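Local coordinates for cell wall binding protein cwp8 (Peptoclostridium difficile, PDB 5J6Q), which is a surface-layer-associated cell wall protein that probably attaches to the bacterial cell wall through its three CWB2 modules, at residues G198-T203 and L572-E577. Residues are numbered along the deposited sequence; the frame is centred on the assembly and turned at random.
Sequences GIRLTT and LVQIGE. With SO4 (sulfate ion), chain F.
A single side-chain hydrogen bond, from R200 to Q574, ties segment 198-203, a loop running into the start of helix 203-213, to strand 572-575 of the parallel sheet in a CWB2 module with a toprim-like fold. It illustrates how a single polar bridge can contribute to the interface between parts of the chain distant in sequence: the loop falls in the domain 3 family region, and the strand is flanked by strands 286-289 and 516-519 of its sheet. The backbones stay well apart, with the CA atoms of R200 and Q574 9.0 Å from each other, and the two side chains span the gap. Q574 reaches across with CG anti to its own backbone N (chi1 168°) and the chain extended beyond it. NH1 of R200 donates to OE1 of Q574 at 2.9 Å, a nearly straight bond that lies in the guanidinium plane and meets a lone pair of the carbonyl oxygen, although the guanidinium and amide planes are turned 70° apart. Other partners hold both groups. R200 NE forms a salt bridge with D197, NH1 also bonds the carbonyl O of I579, and NH2 makes a weak bond to a sulfate, probably from the crystallisation liquor, which K581 N also binds. The rotation of the glutamine amide is fixed from its other end, where NE2 donates to the carbonyl O of G576 at 3.0 Å, directing OE1 to the arginine.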
loop_
_atom_site.group_PDB
_atom_site.type_symbol
_atom_site.label_atom_id
_atom_site.label_comp_id
_atom_site.label_asym_id
_atom_site.label_seq_id
_atom_site.Cartn_x
_atom_site.Cartn_y
_atom_site.Cartn_z
ATOM N N GLY A 198 6.011 4.817 -4.624
ATOM C CA GLY A 198 6.720 6.100 -4.538
ATOM C C GLY A 198 5.739 7.300 -4.568
ATOM O O GLY A 198 5.897 8.295 -3.864
ATOM N N ILE A 199 4.659 7.193 -5.367
ATOM C CA ILE A 199 3.697 8.299 -5.451
ATOM C C ILE A 199 2.222 7.777 -5.595
ATOM O O ILE A 199 1.303 8.435 -5.163
ATOM C CB ILE A 199 4.198 9.233 -6.569
ATOM C CG1 ILE A 199 3.238 10.426 -6.755
ATOM C CG2 ILE A 199 4.395 8.403 -7.920
ATOM C CD1 ILE A 199 3.880 11.583 -7.526
ATOM N N ARG A 200 2.019 6.588 -6.130
ATOM C CA ARG A 200 0.690 6.026 -6.217
ATOM C C ARG A 200 0.515 4.730 -5.403
ATOM O O ARG A 200 1.421 3.941 -5.299
ATOM C CB ARG A 200 0.408 5.654 -7.675
ATOM C CG ARG A 200 0.523 6.809 -8.670
ATOM C CD ARG A 200 0.562 6.229 -10.137
ATOM N NE ARG A 200 1.795 5.466 -10.427
ATOM C CZ ARG A 200 2.219 5.165 -11.667
ATOM N NH1 ARG A 200 1.549 5.574 -12.743
ATOM N NH2 ARG A 200 3.334 4.436 -11.830
ATOM N N LEU A 201 -0.641 4.513 -4.838
ATOM C CA LEU A 201 -0.847 3.200 -4.254
ATOM C C LEU A 201 -0.910 2.149 -5.387
ATOM O O LEU A 201 -1.179 2.465 -6.536
ATOM C CB LEU A 201 -2.149 3.148 -3.482
ATOM C CG LEU A 201 -2.177 4.112 -2.243
ATOM C CD1 LEU A 201 -3.694 4.290 -1.772
ATOM C CD2 LEU A 201 -1.317 3.507 -1.116
ATOM N N THR A 202 -0.658 0.858 -5.067
ATOM C CA THR A 202 -0.719 -0.195 -6.125
ATOM C C THR A 202 -2.143 -0.742 -5.997
ATOM O O THR A 202 -2.913 -0.266 -5.130
ATOM C CB THR A 202 0.303 -1.320 -5.763
ATOM O OG1 THR A 202 -0.074 -1.736 -4.455
ATOM C CG2 THR A 202 1.721 -0.819 -5.717
ATOM N N THR A 203 -2.534 -1.697 -6.848
ATOM C CA THR A 203 -3.825 -2.389 -6.674
ATOM C C THR A 203 -3.837 -3.040 -5.239
ATOM O O THR A 203 -4.872 -3.011 -4.582
ATOM C CB THR A 203 -3.977 -3.545 -7.767
ATOM O OG1 THR A 203 -3.755 -2.931 -9.050
ATOM C CG2 THR A 203 -5.439 -4.208 -7.765
ATOM N N LEU A 572 -4.119 14.978 -8.024
ATOM C CA LEU A 572 -3.832 14.396 -9.371
ATOM C C LEU A 572 -4.548 13.038 -9.400
ATOM O O LEU A 572 -4.298 12.206 -8.543
ATOM C CB LEU A 572 -2.340 14.307 -9.494
ATOM C CG LEU A 572 -1.782 13.697 -10.765
ATOM C CD1 LEU A 572 -2.448 14.258 -12.068
ATOM C CD2 LEU A 572 -0.315 14.011 -10.687
ATOM N N VAL A 573 -5.528 12.845 -10.287
ATOM C CA VAL A 573 -6.243 11.559 -10.353
ATOM C C VAL A 573 -5.750 10.836 -11.635
ATOM O O VAL A 573 -6.010 11.352 -12.713
ATOM C CB VAL A 573 -7.758 11.778 -10.446
ATOM C CG1 VAL A 573 -8.518 10.473 -10.540
ATOM C CG2 VAL A 573 -8.276 12.621 -9.253
ATOM N N GLN A 574 -5.061 9.710 -11.557
ATOM C CA GLN A 574 -4.699 8.925 -12.788
ATOM C C GLN A 574 -5.850 7.969 -13.232
ATOM O O GLN A 574 -6.291 7.193 -12.411
ATOM C CB GLN A 574 -3.467 7.992 -12.498
ATOM C CG GLN A 574 -3.235 6.956 -13.626
ATOM C CD GLN A 574 -1.873 6.342 -13.459
ATOM O OE1 GLN A 574 -0.949 6.996 -12.983
ATOM N NE2 GLN A 574 -1.767 5.032 -13.681
ATOM N N ILE A 575 -6.309 7.975 -14.476
ATOM C CA ILE A 575 -7.307 7.022 -14.938
ATOM C C ILE A 575 -6.567 5.838 -15.655
ATOM O O ILE A 575 -5.804 6.136 -16.615
ATOM C CB ILE A 575 -8.269 7.615 -16.039
ATOM C CG1 ILE A 575 -8.925 8.987 -15.528
ATOM C CG2 ILE A 575 -9.447 6.596 -16.376
ATOM C CD1 ILE A 575 -9.502 8.734 -14.196
ATOM N N GLY A 576 -6.825 4.545 -15.276
ATOM C CA GLY A 576 -6.154 3.460 -16.046
ATOM C C GLY A 576 -4.773 3.150 -15.540
ATOM O O GLY A 576 -4.290 3.750 -14.552
ATOM N N GLU A 577 -4.114 2.225 -16.209
ATOM C CA GLU A 577 -2.788 1.723 -15.826
ATOM C C GLU A 577 -1.803 1.888 -16.973
ATOM O O GLU A 577 -2.227 2.228 -18.073
ATOM C CB GLU A 577 -2.895 0.180 -15.485
ATOM C CG GLU A 577 -3.593 -0.064 -14.184
ATOM C CD GLU A 577 -2.859 0.458 -12.961
ATOM O OE1 GLU A 577 -3.557 0.742 -11.959
ATOM O OE2 GLU A 577 -1.616 0.579 -12.990
HETATM S S SO4 F . 6.780 3.044 -14.304
HETATM O O1 SO4 F . 7.790 2.782 -13.249
HETATM O O2 SO4 F . 7.349 3.809 -15.406
HETATM O O3 SO4 F . 6.285 1.779 -14.855
HETATM O O4 SO4 F . 5.686 3.738 -13.681
#